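PDB 4ME3: DNA replication licensing factor MCM related protein from Thermoplasma acidophilum, which probably acts as a single-stranded DNA helicase in DNA replication, hydrolysing ATP, and is represented here by its zinc-bearing N-terminal domain. Local coordinates for residues V79-Q82 against D83-D87; S117-G121 against T122-V126; F183-P187 against N188-F192. All blocks are in the same frame, centred on the assembly; numbering follows the deposited sequence.

Three local contacts, each within one unbroken run of chain, punctuate this N-terminal MCM domain in series; none nests within or crosses another. From the N terminus, interaction 1 (79-87) comes first, closing the final turns of helix 69-84 in the helical region. Interaction 2 (117-126) then closes the tight turn that leads into the long strand 123-147 of the OB domain. Interaction 3 (183-192) closes a short excursion between strands 183-185 and 191-201, both antiparallel neighbours of that same long strand. Interactions 2 and 3 therefore share one sheet, although their centres lie about 33 Å apart; interaction 1 touches neither.

Interaction 1. Residues V79-Q82 against D83-D87; sequences VILQ and DYLLD
Ile80 and Leu85 form the tight side of this helix end, where their side chains run alongside each other. Ile80 CG2, the branch anti to its backbone N, meets Leu85 CD1 at 3.6 Å. In the backbone beside this pair, Ile80 O accepts two bonds: an alpha-type one from Tyr84 N at 3.1 Å and a wider, pi-type one from Leu85 N at 3.0 Å. An alanine in place of Leu85 would probably leave Ile80 CG2 without this apolar neighbour and open a gap beside Phe96.

The solvent side is polar, and there the side chains of Gln82 and Asp83 are joined by a water rather than by direct packing. Asp83 N bonds to Val79 O at 2.8 Å in ordinary helical fashion, while the water donates to Gln82 OE1 at 2.6 Å and to Asp83 OD1 at 2.8 Å. The Gln82 amide and the Asp83 carboxylate each have a further partner on helix 14-27: Lys18 bonds to Gln82 OE1, and Arg22 forms a salt bridge with Asp83 OD2. Tyr84 extends the contact to helix 31-38, where its hydroxyl bonds to Ser31, while Phe25 of helix 14-27 touches both Ile80 and Tyr84. The end of helix 69-84 is thus held between these two helices and the loop carrying Phe96.

Interaction 2. Residues S117-G121 against T122-V126; sequences SANIG and TLISV
A type II beta turn from Asn119 to Thr122 delivers the chain into the long strand 123-147 of the OB domain. Its defining bond runs from Thr122 N to Asn119 O at 3.1 Å, with an N-H...O angle of 152°. The Thr122 side chain adds a second grip on the same acceptor: OG1 donates to Asn119 O at 2.6 Å. Thr122 N and OG1 approach on one face of the carbonyl, both tilted out of its plane. The hydroxyl gets there because chi1 of 72° turns OG1 back over the chain, flanked by N and C of Thr122, while CG2 stays beside the backbone N and reaches Asn119 O at 3.6 Å.

A water links the two side chains as well, accepting from Asn119 ND2 at 2.8 Å and donating to Thr122 OG1 at 2.8 Å. The other end of that amide turns back, with OD1 accepting from the backbone N of Arg116, and the Asn119 side chain is thereby fixed at both ends. Farther along, Ile124 CG2 comes only within 4.4 Å of Asn119 ND2, a loose approach beside Tyr110, which touches both side chains.

Gly121 occupies the third position of the turn with phi of 89°, where a side chain would be pressed against the carbonyl oxygen of Ile120. Backbone hydrogen bonds between Leu240 and both Gly121 and Thr122 join the corner to strand 233-247. The positive phi at the third position, commonly filled by glycine, belongs to the type II turn, here leading into an OB-domain strand.

Interaction 3. Residues F183-P187 against N188-F192; sequences FKLRP and NLSEF
Bent at both chi2 (-70°) and chi3 (-56°), the Arg186 side chain curls round until its guanidinium lies beside Leu189. Arg186 and Leu189 extend together, and Leu189 CD1 sits over one face of the flat group, offset toward its rim, with Arg186 CZ 3.8 Å away. The methyl thus rests on part of that face, while NH1 of the guanidinium makes a salt bridge with Glu146 on strand 123-147.

In Ser190 it is the first torsion that matters: OG, anti to the carbonyl carbon, turns back and donates to Arg186 O at 2.8 Å. That oxygen is doubly held, since Leu189 N also bonds to it at 3.0 Å. One donor comes from each face of the carbonyl plane, both more than 50° out of it, so neither uses an in-plane lone pair. Ser190 OG in turn accepts from the backbone N of Ala144, so one buried hydroxyl ties the loop to its neighbouring strand.

A second turn, one residue further on, closes where Ser190 N bonds to Pro187 O at 3.0 Å. The same oxygen meets the edge of the Phe192 ring near its plane, at 3.3 Å from CE1, and Pro187 CB packs on Phe192 CZ at 4.2 Å.

Backbone bonds pair Arg186 with Ala144 before the turns and Glu191 with Lys141 and Asn142 after them. With the Arg186 side chain about 12 Å from the zinc ion held by Cys147, Cys150, Cys169 and Cys172, the chain passes here from strand 183-185 to strand 191-201, both antiparallel partners of strand 123-147. The link between these strands of the OB-domain sheet is a pair of overlapping type I turns, with a serine hydroxyl bonded back to the residue that opens the first.

Interaction 1. Residues V79-Q82 against D83-D87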
loop_
_atom_site.group_PDB
_atom_site.type_symbol
_atom_site.label_atom_id
_atom_site.label_comp_id
_atom_site.label_asym_id
_atom_site.label_seq_id
_atom_site.Cartn_x
_atom_site.Cartn_y
_atom_site.Cartn_z
ATOM N N VAL A 79 2.269 1.362 -13.905
ATOM C CA VAL A 79 2.141 0.772 -15.234
ATOM C C VAL A 79 0.685 0.424 -15.535
ATOM O O VAL A 79 0.178 0.700 -16.620
ATOM C CB VAL A 79 3.016 -0.486 -15.379
ATOM C CG1 VAL A 79 2.637 -1.263 -16.633
ATOM C CG2 VAL A 79 4.485 -0.104 -15.413
ATOM N N ILE A 80 0.010 -0.181 -14.566
ATOM C CA ILE A 80 -1.400 -0.508 -14.720
ATOM C C ILE A 80 -2.233 0.755 -14.928
ATOM O O ILE A 80 -3.075 0.808 -15.819
ATOM C CB ILE A 80 -1.920 -1.292 -13.506
ATOM C CG1 ILE A 80 -1.302 -2.694 -13.502
ATOM C CG2 ILE A 80 -3.437 -1.379 -13.533
ATOM C CD1 ILE A 80 -1.555 -3.488 -12.241
ATOM N N LEU A 81 -1.983 1.778 -14.121
ATOM C CA LEU A 81 -2.752 3.018 -14.211
ATOM C C LEU A 81 -2.506 3.768 -15.520
ATOM O O LEU A 81 -3.438 4.310 -16.118
ATOM C CB LEU A 81 -2.433 3.925 -13.025
ATOM C CG LEU A 81 -3.027 3.479 -11.689
ATOM C CD1 LEU A 81 -2.345 4.206 -10.531
ATOM C CD2 LEU A 81 -4.522 3.724 -11.662
ATOM N N GLN A 82 -1.254 3.796 -15.963
ATOM C CA GLN A 82 -0.878 4.561 -17.150
ATOM C C GLN A 82 -1.148 3.817 -18.457
ATOM O O GLN A 82 -1.619 4.409 -19.426
ATOM C CB GLN A 82 0.603 4.948 -17.081
ATOM C CG GLN A 82 0.940 5.898 -15.943
ATOM C CD GLN A 82 2.413 6.265 -15.904
ATOM O OE1 GLN A 82 3.249 5.604 -16.522
ATOM N NE2 GLN A 82 2.736 7.329 -15.178
ATOM N N ASP A 83 -0.845 2.523 -18.484
ATOM C CA ASP A 83 -0.917 1.751 -19.722
ATOM C C ASP A 83 -2.283 1.104 -19.964
ATOM O O ASP A 83 -2.685 0.907 -21.112
ATOM C CB ASP A 83 0.163 0.664 -19.728
ATOM C CG ASP A 83 1.569 1.231 -19.812
ATOM O OD1 ASP A 83 1.730 2.470 -19.765
ATOM O OD2 ASP A 83 2.521 0.428 -19.918
ATOM N N TYR A 84 -2.992 0.767 -18.891
ATOM C CA TYR A 84 -4.235 0.011 -19.017
ATOM C C TYR A 84 -5.497 0.789 -18.645
ATOM O O TYR A 84 -6.510 0.688 -19.332
ATOM C CB TYR A 84 -4.171 -1.256 -18.162
ATOM C CG TYR A 84 -3.212 -2.301 -18.673
ATOM C CD1 TYR A 84 -1.866 -2.259 -18.341
ATOM C CD2 TYR A 84 -3.656 -3.339 -19.484
ATOM C CE1 TYR A 84 -0.991 -3.214 -18.800
ATOM C CE2 TYR A 84 -2.784 -4.302 -19.949
ATOM C CZ TYR A 84 -1.454 -4.235 -19.604
ATOM O OH TYR A 84 -0.583 -5.194 -20.066
ATOM N N LEU A 85 -5.446 1.556 -17.561
ATOM C CA LEU A 85 -6.661 2.143 -17.000
ATOM C C LEU A 85 -6.814 3.629 -17.295
ATOM O O LEU A 85 -7.780 4.252 -16.860
ATOM C CB LEU A 85 -6.686 1.929 -15.485
ATOM C CG LEU A 85 -6.661 0.473 -15.019
ATOM C CD1 LEU A 85 -6.554 0.406 -13.503
ATOM C CD2 LEU A 85 -7.892 -0.265 -15.500
ATOM N N LEU A 86 -5.874 4.185 -18.050
ATOM C CA LEU A 86 -5.725 5.632 -18.158
ATOM C C LEU A 86 -7.018 6.387 -18.476
ATOM O O LEU A 86 -7.236 7.481 -17.959
ATOM C CB LEU A 86 -4.654 5.974 -19.194
ATOM C CG LEU A 86 -4.128 7.411 -19.170
ATOM C CD1 LEU A 86 -3.688 7.817 -17.768
ATOM C CD2 LEU A 86 -2.977 7.560 -20.150
ATOM N N ASP A 87 -7.877 5.815 -19.315
ATOM C CA ASP A 87 -9.089 6.519 -19.738
ATOM C C ASP A 87 -10.175 6.530 -18.659
ATOM O O ASP A 87 -11.223 7.153 -18.833
ATOM C CB ASP A 87 -9.638 5.926 -21.040
ATOM C CG ASP A 87 -9.907 4.443 -20.937
ATOM O OD1 ASP A 87 -8.980 3.652 -21.216
ATOM O OD2 ASP A 87 -11.043 4.068 -20.582
HETATM O O HOH W 1 3.527 3.299 -17.759
#

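Interaction 2. Residues S117-G121 against T122-V126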
loop_
_atom_site.group_PDB
_atom_site.type_symbol
_atom_site.label_atom_id
_atom_site.label_comp_id
_atom_site.label_asym_id
_atom_site.label_seq_id
_atom_site.Cartn_x
_atom_site.Cartn_y
_atom_site.Cartn_z
ATOM N N SER A 117 15.492 -6.407 12.863
ATOM C CA SER A 117 15.617 -5.144 12.141
ATOM C C SER A 117 16.022 -5.335 10.682
ATOM O O SER A 117 15.667 -4.527 9.828
ATOM C CB SER A 117 16.617 -4.227 12.846
ATOM O OG SER A 117 16.062 -3.723 14.050
ATOM N N ALA A 118 16.755 -6.406 10.399
ATOM C CA ALA A 118 17.186 -6.696 9.034
ATOM C C ALA A 118 15.992 -6.935 8.109
ATOM O O ALA A 118 16.112 -6.825 6.891
ATOM C CB ALA A 118 18.117 -7.901 9.019
ATOM N N ASN A 119 14.843 -7.260 8.694
ATOM C CA ASN A 119 13.623 -7.508 7.924
ATOM C C ASN A 119 12.847 -6.240 7.582
ATOM O O ASN A 119 11.929 -6.269 6.760
ATOM C CB ASN A 119 12.703 -8.458 8.692
ATOM C CG ASN A 119 13.351 -9.794 8.982
ATOM O OD1 ASN A 119 13.416 -10.230 10.132
ATOM N ND2 ASN A 119 13.835 -10.456 7.940
ATOM N N ILE A 120 13.197 -5.130 8.221
ATOM C CA ILE A 120 12.449 -3.890 8.037
ATOM C C ILE A 120 12.507 -3.425 6.586
ATOM O O ILE A 120 13.580 -3.359 5.981
ATOM C CB ILE A 120 12.967 -2.775 8.966
ATOM C CG1 ILE A 120 12.676 -3.135 10.423
ATOM C CG2 ILE A 120 12.317 -1.444 8.618
ATOM C CD1 ILE A 120 13.358 -2.216 11.434
ATOM N N GLY A 121 11.339 -3.121 6.030
ATOM C CA GLY A 121 11.242 -2.619 4.673
ATOM C C GLY A 121 11.116 -3.711 3.632
ATOM O O GLY A 121 10.997 -3.422 2.442
ATOM N N THR A 122 11.133 -4.964 4.071
ATOM C CA THR A 122 11.055 -6.099 3.154
ATOM C C THR A 122 9.703 -6.799 3.234
ATOM O O THR A 122 8.912 -6.551 4.149
ATOM C CB THR A 122 12.165 -7.128 3.439
ATOM O OG1 THR A 122 11.884 -7.828 4.658
ATOM C CG2 THR A 122 13.517 -6.434 3.547
ATOM N N LEU A 123 9.445 -7.669 2.265
ATOM C CA LEU A 123 8.202 -8.426 2.208
ATOM C C LEU A 123 8.396 -9.774 2.888
ATOM O O LEU A 123 9.160 -10.613 2.410
ATOM C CB LEU A 123 7.781 -8.616 0.746
ATOM C CG LEU A 123 6.390 -9.193 0.465
ATOM C CD1 LEU A 123 5.308 -8.367 1.109
ATOM C CD2 LEU A 123 6.172 -9.267 -1.041
ATOM N N ILE A 124 7.717 -9.972 4.014
ATOM C CA ILE A 124 7.814 -11.220 4.753
ATOM C C ILE A 124 6.430 -11.812 4.989
ATOM O O ILE A 124 5.416 -11.154 4.753
ATOM C CB ILE A 124 8.532 -11.019 6.107
ATOM C CG1 ILE A 124 7.742 -10.064 7.006
ATOM C CG2 ILE A 124 9.943 -10.483 5.880
ATOM C CD1 ILE A 124 8.288 -9.974 8.426
ATOM N N SER A 125 6.397 -13.058 5.443
ATOM C CA SER A 125 5.143 -13.721 5.771
ATOM C C SER A 125 5.132 -14.075 7.248
ATOM O O SER A 125 6.098 -14.629 7.761
ATOM C CB SER A 125 4.970 -14.984 4.932
ATOM O OG SER A 125 5.029 -14.679 3.549
ATOM N N VAL A 126 4.029 -13.766 7.919
ATOM C CA VAL A 126 3.891 -14.022 9.347
ATOM C C VAL A 126 2.564 -14.712 9.617
ATOM O O VAL A 126 1.553 -14.385 8.999
ATOM C CB VAL A 126 3.955 -12.708 10.142
ATOM C CG1 VAL A 126 4.000 -12.982 11.636
ATOM C CG2 VAL A 126 5.165 -11.896 9.711
HETATM O O HOH W 2 13.497 -10.052 5.142
#

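Interaction 3. Residues F183-P187 against N188-F192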
loop_
_atom_site.group_PDB
_atom_site.type_symbol
_atom_site.label_atom_id
_atom_site.label_comp_id
_atom_site.label_asym_id
_atom_site.label_seq_id
_atom_site.Cartn_x
_atom_site.Cartn_y
_atom_site.Cartn_z
ATOM N N PHE A 183 -2.831 26.421 0.910
ATOM C CA PHE A 183 -3.719 25.390 0.388
ATOM C C PHE A 183 -4.768 24.970 1.414
ATOM O O PHE A 183 -4.460 24.781 2.590
ATOM C CB PHE A 183 -2.907 24.174 -0.053
ATOM C CG PHE A 183 -2.051 24.426 -1.263
ATOM C CD1 PHE A 183 -2.594 24.358 -2.536
ATOM C CD2 PHE A 183 -0.709 24.728 -1.127
ATOM C CE1 PHE A 183 -1.811 24.588 -3.650
ATOM C CE2 PHE A 183 0.080 24.960 -2.240
ATOM C CZ PHE A 183 -0.473 24.888 -3.502
ATOM N N LYS A 184 -6.004 24.830 0.952
ATOM C CA LYS A 184 -7.113 24.420 1.806
ATOM C C LYS A 184 -7.535 22.993 1.477
ATOM O O LYS A 184 -7.966 22.715 0.364
ATOM C CB LYS A 184 -8.301 25.363 1.609
ATOM C CG LYS A 184 -9.520 25.019 2.454
ATOM C CD LYS A 184 -10.650 26.017 2.245
ATOM C CE LYS A 184 -11.386 25.762 0.938
ATOM N NZ LYS A 184 -12.471 26.753 0.687
ATOM N N LEU A 185 -7.411 22.094 2.450
ATOM C CA LEU A 185 -7.829 20.709 2.273
ATOM C C LEU A 185 -9.337 20.633 2.039
ATOM O O LEU A 185 -10.119 21.271 2.745
ATOM C CB LEU A 185 -7.439 19.876 3.500
ATOM C CG LEU A 185 -7.782 18.381 3.472
ATOM C CD1 LEU A 185 -6.991 17.654 2.395
ATOM C CD2 LEU A 185 -7.524 17.754 4.834
ATOM N N ARG A 186 -9.734 19.852 1.038
ATOM C CA ARG A 186 -11.140 19.676 0.692
ATOM C C ARG A 186 -11.526 18.204 0.817
ATOM O O ARG A 186 -11.490 17.464 -0.167
ATOM C CB ARG A 186 -11.391 20.143 -0.740
ATOM C CG ARG A 186 -10.988 21.580 -1.007
ATOM C CD ARG A 186 -11.917 22.556 -0.305
ATOM N NE ARG A 186 -13.310 22.338 -0.681
ATOM C CZ ARG A 186 -13.853 22.747 -1.823
ATOM N NH1 ARG A 186 -13.122 23.401 -2.719
ATOM N NH2 ARG A 186 -15.131 22.499 -2.075
ATOM N N PRO A 187 -11.905 17.776 2.028
ATOM C CA PRO A 187 -12.203 16.362 2.289
ATOM C C PRO A 187 -13.286 15.786 1.377
ATOM O O PRO A 187 -13.174 14.643 0.935
ATOM C CB PRO A 187 -12.679 16.369 3.746
ATOM C CG PRO A 187 -12.072 17.593 4.340
ATOM C CD PRO A 187 -12.062 18.603 3.237
ATOM N N ASN A 188 -14.325 16.561 1.089
ATOM C CA ASN A 188 -15.434 16.049 0.294
ATOM C C ASN A 188 -15.059 15.796 -1.168
ATOM O O ASN A 188 -15.790 15.117 -1.886
ATOM C CB ASN A 188 -16.641 16.985 0.386
ATOM C CG ASN A 188 -17.214 17.053 1.790
ATOM O OD1 ASN A 188 -16.907 16.212 2.636
ATOM N ND2 ASN A 188 -18.052 18.051 2.043
ATOM N N LEU A 189 -13.920 16.333 -1.597
ATOM C CA LEU A 189 -13.424 16.115 -2.954
ATOM C C LEU A 189 -12.229 15.164 -2.960
ATOM O O LEU A 189 -11.590 14.955 -3.994
ATOM C CB LEU A 189 -13.014 17.444 -3.588
ATOM C CG LEU A 189 -14.142 18.449 -3.821
ATOM C CD1 LEU A 189 -13.570 19.798 -4.208
ATOM C CD2 LEU A 189 -15.091 17.940 -4.893
ATOM N N SER A 190 -11.932 14.595 -1.799
ATOM C CA SER A 190 -10.788 13.713 -1.648
ATOM C C SER A 190 -11.237 12.259 -1.653
ATOM O O SER A 190 -12.421 11.961 -1.483
ATOM C CB SER A 190 -10.056 14.024 -0.341
ATOM O OG SER A 190 -9.638 15.379 -0.296
ATOM N N GLU A 191 -10.285 11.355 -1.847
ATOM C CA GLU A 191 -10.568 9.929 -1.783
ATOM C C GLU A 191 -10.059 9.333 -0.479
ATOM O O GLU A 191 -8.907 9.531 -0.104
ATOM C CB GLU A 191 -9.940 9.207 -2.974
ATOM C CG GLU A 191 -10.705 9.408 -4.272
ATOM C CD GLU A 191 -12.156 8.978 -4.157
ATOM O OE1 GLU A 191 -12.402 7.764 -3.988
ATOM O OE2 GLU A 191 -13.050 9.852 -4.224
ATOM N N PHE A 192 -10.935 8.607 0.206
ATOM C CA PHE A 192 -10.578 7.895 1.426
ATOM C C PHE A 192 -10.582 6.395 1.189
ATOM O O PHE A 192 -11.283 5.896 0.301
ATOM C CB PHE A 192 -11.582 8.202 2.535
ATOM C CG PHE A 192 -11.621 9.646 2.939
ATOM C CD1 PHE A 192 -12.400 10.549 2.241
ATOM C CD2 PHE A 192 -10.888 10.094 4.020
ATOM C CE1 PHE A 192 -12.445 11.876 2.611
ATOM C CE2 PHE A 192 -10.929 11.423 4.399
ATOM C CZ PHE A 192 -11.709 12.313 3.689
#